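Aminopentol aminotransferase (Sphingopyxis macrogoltabida, PDB 6HBS) transfers the amino group of aminopentol, the hydrolysed form of fumonisin B1, to pyruvate with the help of pyridoxal 5'-phosphate, giving 2-keto-HFB1 and alanine. Local coordinates at residues T89-S92 with E93-N97; F283-S287 with F288-A292; A319-R322 with A323-A327. All coordinates share one frame; numbering follows the deposited sequence.

Overall arrangement
Following the chain from the N terminus, contact 1 comes first, turning the loop after helix 72-82 into helix 94-105. Contact 2 lies far along the sequence, folding the loop between helices 276-281 and 292-307 just before the latter. Contact 3 follows within helix 310-332. Each is a local turn between adjoining segments, and the three run in series without nesting or crossing. Contacts 1 and 2 nevertheless meet in space, with Ser92 and Ile94 against Ala292, and both face the second subunit; contact 2 holds the phosphate of a PLP there. Contact 3 lies on the opposite side of the chain's centre, its centre about 45 Å from that of contact 1, tying its helix to helix 386-405 and strand 336-339.

Contact 1: T89-S92 with E93-N97; sequences TGPS and EIMVN
Ser92 points its hydroxyl forward, to the backbone of Ile94, and meets it almost head-on. The bond from Ile94 N to Ser92 OG is 3.0 Å long and nearly straight, at 176° about the hydrogen. It can form because OG lies opposite the serine's own N (chi1 171°), on the carbonyl side where the chain starts to coil. This is a capping bond, giving an early amide of the helix an acceptor. The carbonyl of the same serine does the next job: Met95 N reaches Ser92 O at 3.0 Å from well above the carbonyl plane, 54° out of it. Ser92 thus grips two successive amides, one with its side chain and one with its backbone. CG1 of Ile94 comes within 3.5 Å of Ser92 OG, flanking the capping oxygen with hydrocarbon. Met95, extended throughout, crosses Pro91 obliquely, its SD 3.6 Å from Pro91 CB. The carboxylate of Glu93 leads away to a salt bridge with Arg6 of the second subunit. Within its own chain the turn is wedged between two helices: Ser92 and Ile94 rest on Gln81 of helix 72-82, while Ser92, Ile94 and Met95 lie along helix 292-307, against Ala292, Ala296 and Met295.

Contact 2: F283-S287 with F288-A292; sequences FVTGS and FWFSA. With PLP (pyridoxal-5'-phosphate), chain E.
Trp289 lays one face of its indole flat under the Thr285-Gly286 peptide, and this is the tight part of the contact. Gly286 CA sits 3.5 Å from the centroid of the five-membered ring, nearly on its normal, while Thr285 O comes to 3.5 Å from CZ2. Trp289 N closes the type I turn from Gly286 to Trp289 on Gly286 O at 3.0 Å, and the indole NE1 bonds to Asn117 OD1 of the second subunit. An alanine in place of Trp289 would probably leave that asparagine without its mate and the Thr285-Gly286 peptide without its aromatic floor. As in other class-III aminotransferases, the loop of one subunit completes the phosphate site of the other: Ser287 N gives a 2.8 Å bond to PLP O3P, and Ser287 OG, anti to its carbonyl carbon (chi1 -58°) and beside that N, one of 3.0 Å to O1P, alongside Gly118, Ser119 and Arg233 of the second subunit. Between the two segments the fit is sparser at Phe290, whose ring edge, at CE2, meets Thr285 OG1 at 3.6 Å; OG1 bonds to His25 N, and the ring meets Tyr23, both of the second subunit. Here a water bridges Ser287 O (2.6 Å) and Phe290 N (2.9 Å).

Contact 3: A319-R322 with A323-A327; sequences AALR and AGLEA
Leu325 packs against Leu321 one helical turn before it, the two side chains crossing at a slant on the buried side of helix 310-332. From the backbone outward, Leu325 CB first lies over the preceding turn, 3.5 Å from Leu321 O. CG comes closer still to the same oxygen, at 3.3 Å, because it points away from its own carbonyl carbon (chi1 -73°) and so leans back down the helix. From there CD1 carries the contact to the other leucine, reaching Leu321 CG and CD1, each at 4.0 Å. Beyond this pair, the side chain of Leu325 touches Thr396 of helix 386-405 and Leu336 and Gln338 of strand 336-339, while Leu321 rests on Leu393. The backbone beneath is regular: Leu325 N bonds to Leu321 O at 2.9 Å, with Ala323, Gly324 and Glu326 making the same step to Ala319, Ala320 and Arg322. The opposite character appears on Ala319, Ala320 and Ala323, which lie exposed. Arg322 bends at chi3 (-71°) and carries NH2 across to the loop, to the backbone O of Gly340, and Glu326 bends so that OE1 takes a bond from Gln330. Leucines four residues apart facing the core, with small residues and Glu326 on the exposed side, are the mark of an amphipathic alpha-helix laid against the body of its domain.

Contact 1: T89-S92 with E93-N97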
loop_
_atom_site.group_PDB
_atom_site.type_symbol
_atom_site.label_atom_id
_atom_site.label_comp_id
_atom_site.label_asym_id
_atom_site.label_seq_id
_atom_site.Cartn_x
_atom_site.Cartn_y
_atom_site.Cartn_z
ATOM N N THR A 89 -1.905 -15.652 8.413
ATOM C CA THR A 89 -1.398 -15.228 9.733
ATOM C C THR A 89 0.118 -14.983 9.670
ATOM O O THR A 89 0.701 -14.231 10.462
ATOM C CB THR A 89 -1.837 -16.263 10.777
ATOM O OG1 THR A 89 -3.248 -16.086 10.899
ATOM C CG2 THR A 89 -1.107 -16.112 12.088
ATOM N N GLY A 90 0.769 -15.647 8.719
ATOM C CA GLY A 90 2.169 -15.415 8.385
ATOM C C GLY A 90 2.357 -15.434 6.871
ATOM O O GLY A 90 1.461 -15.829 6.110
ATOM N N PRO A 91 3.539 -15.031 6.368
ATOM C CA PRO A 91 3.795 -15.118 4.942
ATOM C C PRO A 91 3.777 -16.579 4.510
ATOM O O PRO A 91 4.069 -17.459 5.322
ATOM C CB PRO A 91 5.207 -14.538 4.790
ATOM C CG PRO A 91 5.818 -14.626 6.163
ATOM C CD PRO A 91 4.658 -14.452 7.119
ATOM N N SER A 92 3.525 -16.794 3.230
ATOM C CA SER A 92 3.820 -18.061 2.565
ATOM C C SER A 92 5.326 -18.303 2.528
ATOM O O SER A 92 6.140 -17.350 2.454
ATOM C CB SER A 92 3.261 -18.103 1.184
ATOM O OG SER A 92 3.731 -19.258 0.497
ATOM N N GLU A 93 5.705 -19.587 2.578
ATOM C CA GLU A 93 7.042 -20.033 2.232
ATOM C C GLU A 93 7.551 -19.383 0.929
ATOM O O GLU A 93 8.750 -19.232 0.786
ATOM C CB GLU A 93 7.076 -21.562 2.084
ATOM C CG GLU A 93 6.159 -22.099 0.996
ATOM C CD GLU A 93 6.060 -23.619 0.942
ATOM O OE1 GLU A 93 6.601 -24.290 1.846
ATOM O OE2 GLU A 93 5.445 -24.113 0.015
ATOM N N ILE A 94 6.679 -19.056 -0.037
ATOM C CA ILE A 94 7.155 -18.539 -1.344
ATOM C C ILE A 94 7.772 -17.133 -1.205
ATOM O O ILE A 94 8.478 -16.697 -2.131
ATOM C CB ILE A 94 6.105 -18.579 -2.467
ATOM C CG1 ILE A 94 4.975 -17.582 -2.263
ATOM C CG2 ILE A 94 5.574 -19.985 -2.687
ATOM C CD1 ILE A 94 4.135 -17.386 -3.477
ATOM N N MET A 95 7.526 -16.442 -0.082
ATOM C CA MET A 95 8.244 -15.196 0.245
ATOM C C MET A 95 9.762 -15.410 0.181
ATOM O O MET A 95 10.494 -14.547 -0.330
ATOM C CB MET A 95 7.866 -14.634 1.618
ATOM C CG MET A 95 8.463 -13.251 1.883
ATOM S SD MET A 95 7.997 -12.621 3.503
ATOM C CE MET A 95 8.813 -11.023 3.473
ATOM N N VAL A 96 10.222 -16.564 0.665
ATOM C CA VAL A 96 11.634 -16.900 0.656
ATOM C C VAL A 96 12.114 -17.065 -0.790
ATOM O O VAL A 96 13.184 -16.539 -1.147
ATOM C CB VAL A 96 11.960 -18.137 1.525
ATOM C CG1 VAL A 96 13.452 -18.460 1.482
ATOM C CG2 VAL A 96 11.504 -17.933 2.957
ATOM N N ASN A 97 11.338 -17.769 -1.614
ATOM C CA ASN A 97 11.662 -17.988 -3.022
ATOM C C ASN A 97 11.723 -16.648 -3.772
ATOM O O ASN A 97 12.604 -16.448 -4.595
ATOM C CB ASN A 97 10.672 -18.933 -3.694
ATOM C CG ASN A 97 10.726 -20.302 -3.051
ATOM O OD1 ASN A 97 10.343 -20.471 -1.911
ATOM N ND2 ASN A 97 11.285 -21.259 -3.744
#

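Contact 2: F283-S287 with F288-A292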
loop_
_atom_site.group_PDB
_atom_site.type_symbol
_atom_site.label_atom_id
_atom_site.label_comp_id
_atom_site.label_asym_id
_atom_site.label_seq_id
_atom_site.Cartn_x
_atom_site.Cartn_y
_atom_site.Cartn_z
ATOM N N PHE A 283 11.178 -0.073 12.094
ATOM C CA PHE A 283 9.877 -0.774 12.154
ATOM C C PHE A 283 8.987 -0.278 11.017
ATOM O O PHE A 283 8.465 0.850 11.043
ATOM C CB PHE A 283 9.143 -0.599 13.489
ATOM C CG PHE A 283 7.911 -1.472 13.573
ATOM C CD1 PHE A 283 8.038 -2.851 13.727
ATOM C CD2 PHE A 283 6.645 -0.942 13.370
ATOM C CE1 PHE A 283 6.915 -3.673 13.752
ATOM C CE2 PHE A 283 5.523 -1.758 13.416
ATOM C CZ PHE A 283 5.661 -3.116 13.602
ATOM N N VAL A 284 8.795 -1.173 10.048
ATOM C CA VAL A 284 7.952 -0.932 8.898
ATOM C C VAL A 284 7.138 -2.218 8.685
ATOM O O VAL A 284 7.645 -3.329 8.849
ATOM C CB VAL A 284 8.772 -0.518 7.662
ATOM C CG1 VAL A 284 9.534 0.789 7.877
ATOM C CG2 VAL A 284 9.717 -1.622 7.210
ATOM N N THR A 285 5.849 -2.052 8.408
ATOM C CA THR A 285 4.970 -3.201 8.195
ATOM C C THR A 285 3.702 -2.722 7.502
ATOM O O THR A 285 3.417 -1.517 7.470
ATOM C CB THR A 285 4.636 -3.856 9.543
ATOM O OG1 THR A 285 4.184 -5.201 9.354
ATOM C CG2 THR A 285 3.631 -3.054 10.353
ATOM N N GLY A 286 2.894 -3.696 7.072
ATOM C CA GLY A 286 1.524 -3.467 6.714
ATOM C C GLY A 286 0.756 -4.773 6.615
ATOM O O GLY A 286 1.328 -5.806 6.295
ATOM N N SER A 287 -0.535 -4.682 6.902
ATOM C CA SER A 287 -1.478 -5.806 6.889
ATOM C C SER A 287 -1.289 -6.702 5.658
ATOM O O SER A 287 -1.505 -7.906 5.747
ATOM C CB SER A 287 -2.898 -5.279 6.875
ATOM O OG SER A 287 -3.102 -4.461 7.999
ATOM N N PHE A 288 -1.038 -6.073 4.508
ATOM C CA PHE A 288 -1.124 -6.746 3.240
ATOM C C PHE A 288 0.267 -7.055 2.686
ATOM O O PHE A 288 0.383 -7.605 1.594
ATOM C CB PHE A 288 -1.943 -5.921 2.252
ATOM C CG PHE A 288 -3.383 -5.710 2.643
ATOM C CD1 PHE A 288 -4.229 -6.785 2.881
ATOM C CD2 PHE A 288 -3.903 -4.436 2.755
ATOM C CE1 PHE A 288 -5.554 -6.575 3.266
ATOM C CE2 PHE A 288 -5.235 -4.227 3.109
ATOM C CZ PHE A 288 -6.060 -5.298 3.377
ATOM N N TRP A 289 1.319 -6.700 3.429
ATOM C CA TRP A 289 2.700 -6.777 2.903
ATOM C C TRP A 289 3.182 -8.218 2.755
ATOM O O TRP A 289 4.194 -8.433 2.082
ATOM C CB TRP A 289 3.675 -5.965 3.772
ATOM C CG TRP A 289 3.484 -4.473 3.718
ATOM C CD1 TRP A 289 2.374 -3.777 3.320
ATOM C CD2 TRP A 289 4.454 -3.472 4.098
ATOM N NE1 TRP A 289 2.604 -2.422 3.399
ATOM C CE2 TRP A 289 3.859 -2.210 3.892
ATOM C CE3 TRP A 289 5.765 -3.527 4.573
ATOM C CZ2 TRP A 289 4.521 -1.011 4.198
ATOM C CZ3 TRP A 289 6.422 -2.345 4.867
ATOM C CH2 TRP A 289 5.814 -1.110 4.642
ATOM N N PHE A 290 2.517 -9.178 3.420
ATOM C CA PHE A 290 2.969 -10.557 3.492
ATOM C C PHE A 290 2.071 -11.471 2.644
ATOM O O PHE A 290 2.203 -12.696 2.719
ATOM C CB PHE A 290 3.068 -10.999 4.960
ATOM C CG PHE A 290 3.925 -10.044 5.758
ATOM C CD1 PHE A 290 5.290 -10.025 5.575
ATOM C CD2 PHE A 290 3.357 -9.067 6.546
ATOM C CE1 PHE A 290 6.083 -9.091 6.226
ATOM C CE2 PHE A 290 4.149 -8.147 7.214
ATOM C CZ PHE A 290 5.512 -8.166 7.060
ATOM N N SER A 291 1.205 -10.879 1.814
ATOM C CA SER A 291 0.257 -11.639 1.009
ATOM C C SER A 291 0.982 -12.405 -0.117
ATOM O O SER A 291 1.806 -11.844 -0.847
ATOM C CB SER A 291 -0.810 -10.742 0.457
ATOM O OG SER A 291 -1.483 -10.076 1.505
ATOM N N ALA A 292 0.621 -13.696 -0.267
ATOM C CA ALA A 292 1.306 -14.631 -1.128
ATOM C C ALA A 292 0.942 -14.476 -2.612
ATOM O O ALA A 292 1.800 -14.723 -3.446
ATOM C CB ALA A 292 1.008 -16.043 -0.673
HETATM N N1 PLP E . -4.762 1.546 12.196
HETATM C C2 PLP E . -4.998 0.473 12.994
HETATM C C2A PLP E . -5.925 0.606 14.189
HETATM C C3 PLP E . -4.401 -0.839 12.717
HETATM O O3 PLP E . -4.648 -1.905 13.532
HETATM C C4 PLP E . -3.539 -1.006 11.530
HETATM C C4A PLP E . -2.965 -2.357 11.234
HETATM C C5 PLP E . -3.328 0.250 10.739
HETATM C C6 PLP E . -3.952 1.443 11.113
HETATM C C5A PLP E . -2.450 0.256 9.524
HETATM O O4P PLP E . -2.897 -0.660 8.532
HETATM P P PLP E . -1.766 -1.291 7.563
HETATM O O1P PLP E . -2.636 -1.954 6.498
HETATM O O2P PLP E . -0.926 -0.113 7.049
HETATM O O3P PLP E . -0.961 -2.278 8.322
HETATM O O HOH W 1 -0.159 -9.739 4.426
#

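Contact 3: A319-R322 with A323-A327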
loop_
_atom_site.group_PDB
_atom_site.type_symbol
_atom_site.label_atom_id
_atom_site.label_comp_id
_atom_site.label_asym_id
_atom_site.label_seq_id
_atom_site.Cartn_x
_atom_site.Cartn_y
_atom_site.Cartn_z
ATOM N N ALA A 319 11.113 1.826 -30.477
ATOM C CA ALA A 319 11.978 2.420 -31.528
ATOM C C ALA A 319 11.167 2.622 -32.826
ATOM O O ALA A 319 11.277 3.684 -33.493
ATOM C CB ALA A 319 13.183 1.534 -31.728
ATOM N N ALA A 320 10.320 1.630 -33.169
ATOM C CA ALA A 320 9.496 1.687 -34.395
ATOM C C ALA A 320 8.506 2.838 -34.298
ATOM O O ALA A 320 8.264 3.547 -35.285
ATOM C CB ALA A 320 8.766 0.378 -34.663
ATOM N N LEU A 321 7.874 2.987 -33.131
ATOM C CA LEU A 321 6.920 4.052 -32.948
ATOM C C LEU A 321 7.640 5.395 -33.087
ATOM O O LEU A 321 7.088 6.319 -33.719
ATOM C CB LEU A 321 6.260 3.948 -31.565
ATOM C CG LEU A 321 5.342 5.103 -31.199
ATOM C CD1 LEU A 321 4.132 5.161 -32.109
ATOM C CD2 LEU A 321 4.908 5.011 -29.737
ATOM N N ARG A 322 8.799 5.513 -32.444
ATOM C CA ARG A 322 9.608 6.766 -32.436
ATOM C C ARG A 322 9.998 7.167 -33.875
ATOM O O ARG A 322 9.799 8.320 -34.279
ATOM C CB ARG A 322 10.862 6.594 -31.580
ATOM C CG ARG A 322 11.797 7.802 -31.608
ATOM C CD ARG A 322 12.775 7.839 -30.451
ATOM N NE ARG A 322 12.033 8.148 -29.231
ATOM C CZ ARG A 322 12.599 8.340 -28.046
ATOM N NH1 ARG A 322 13.908 8.163 -27.911
ATOM N NH2 ARG A 322 11.849 8.715 -27.020
ATOM N N ALA A 323 10.548 6.214 -34.631
ATOM C CA ALA A 323 10.915 6.414 -36.063
ATOM C C ALA A 323 9.699 6.859 -36.875
ATOM O O ALA A 323 9.774 7.821 -37.657
ATOM C CB ALA A 323 11.489 5.144 -36.633
ATOM N N GLY A 324 8.567 6.159 -36.682
ATOM C CA GLY A 324 7.354 6.495 -37.365
ATOM C C GLY A 324 6.898 7.917 -37.103
ATOM O O GLY A 324 6.457 8.639 -38.041
ATOM N N LEU A 325 6.930 8.330 -35.823
ATOM C CA LEU A 325 6.442 9.653 -35.425
ATOM C C LEU A 325 7.383 10.740 -35.934
ATOM O O LEU A 325 6.935 11.806 -36.312
ATOM C CB LEU A 325 6.271 9.734 -33.901
ATOM C CG LEU A 325 5.077 8.957 -33.326
ATOM C CD1 LEU A 325 5.034 9.042 -31.793
ATOM C CD2 LEU A 325 3.777 9.467 -33.902
ATOM N N GLU A 326 8.680 10.448 -35.989
ATOM C CA GLU A 326 9.650 11.392 -36.517
ATOM C C GLU A 326 9.279 11.674 -37.982
ATOM O O GLU A 326 9.132 12.863 -38.405
ATOM C CB GLU A 326 11.052 10.812 -36.326
ATOM C CG GLU A 326 12.150 11.541 -37.085
ATOM C CD GLU A 326 12.344 12.979 -36.655
ATOM O OE1 GLU A 326 12.623 13.850 -37.544
ATOM O OE2 GLU A 326 12.141 13.242 -35.456
ATOM N N ALA A 327 9.065 10.597 -38.740
ATOM C CA ALA A 327 8.784 10.718 -40.210
ATOM C C ALA A 327 7.470 11.485 -40.400
ATOM O O ALA A 327 7.393 12.450 -41.170
ATOM C CB ALA A 327 8.776 9.362 -40.883
#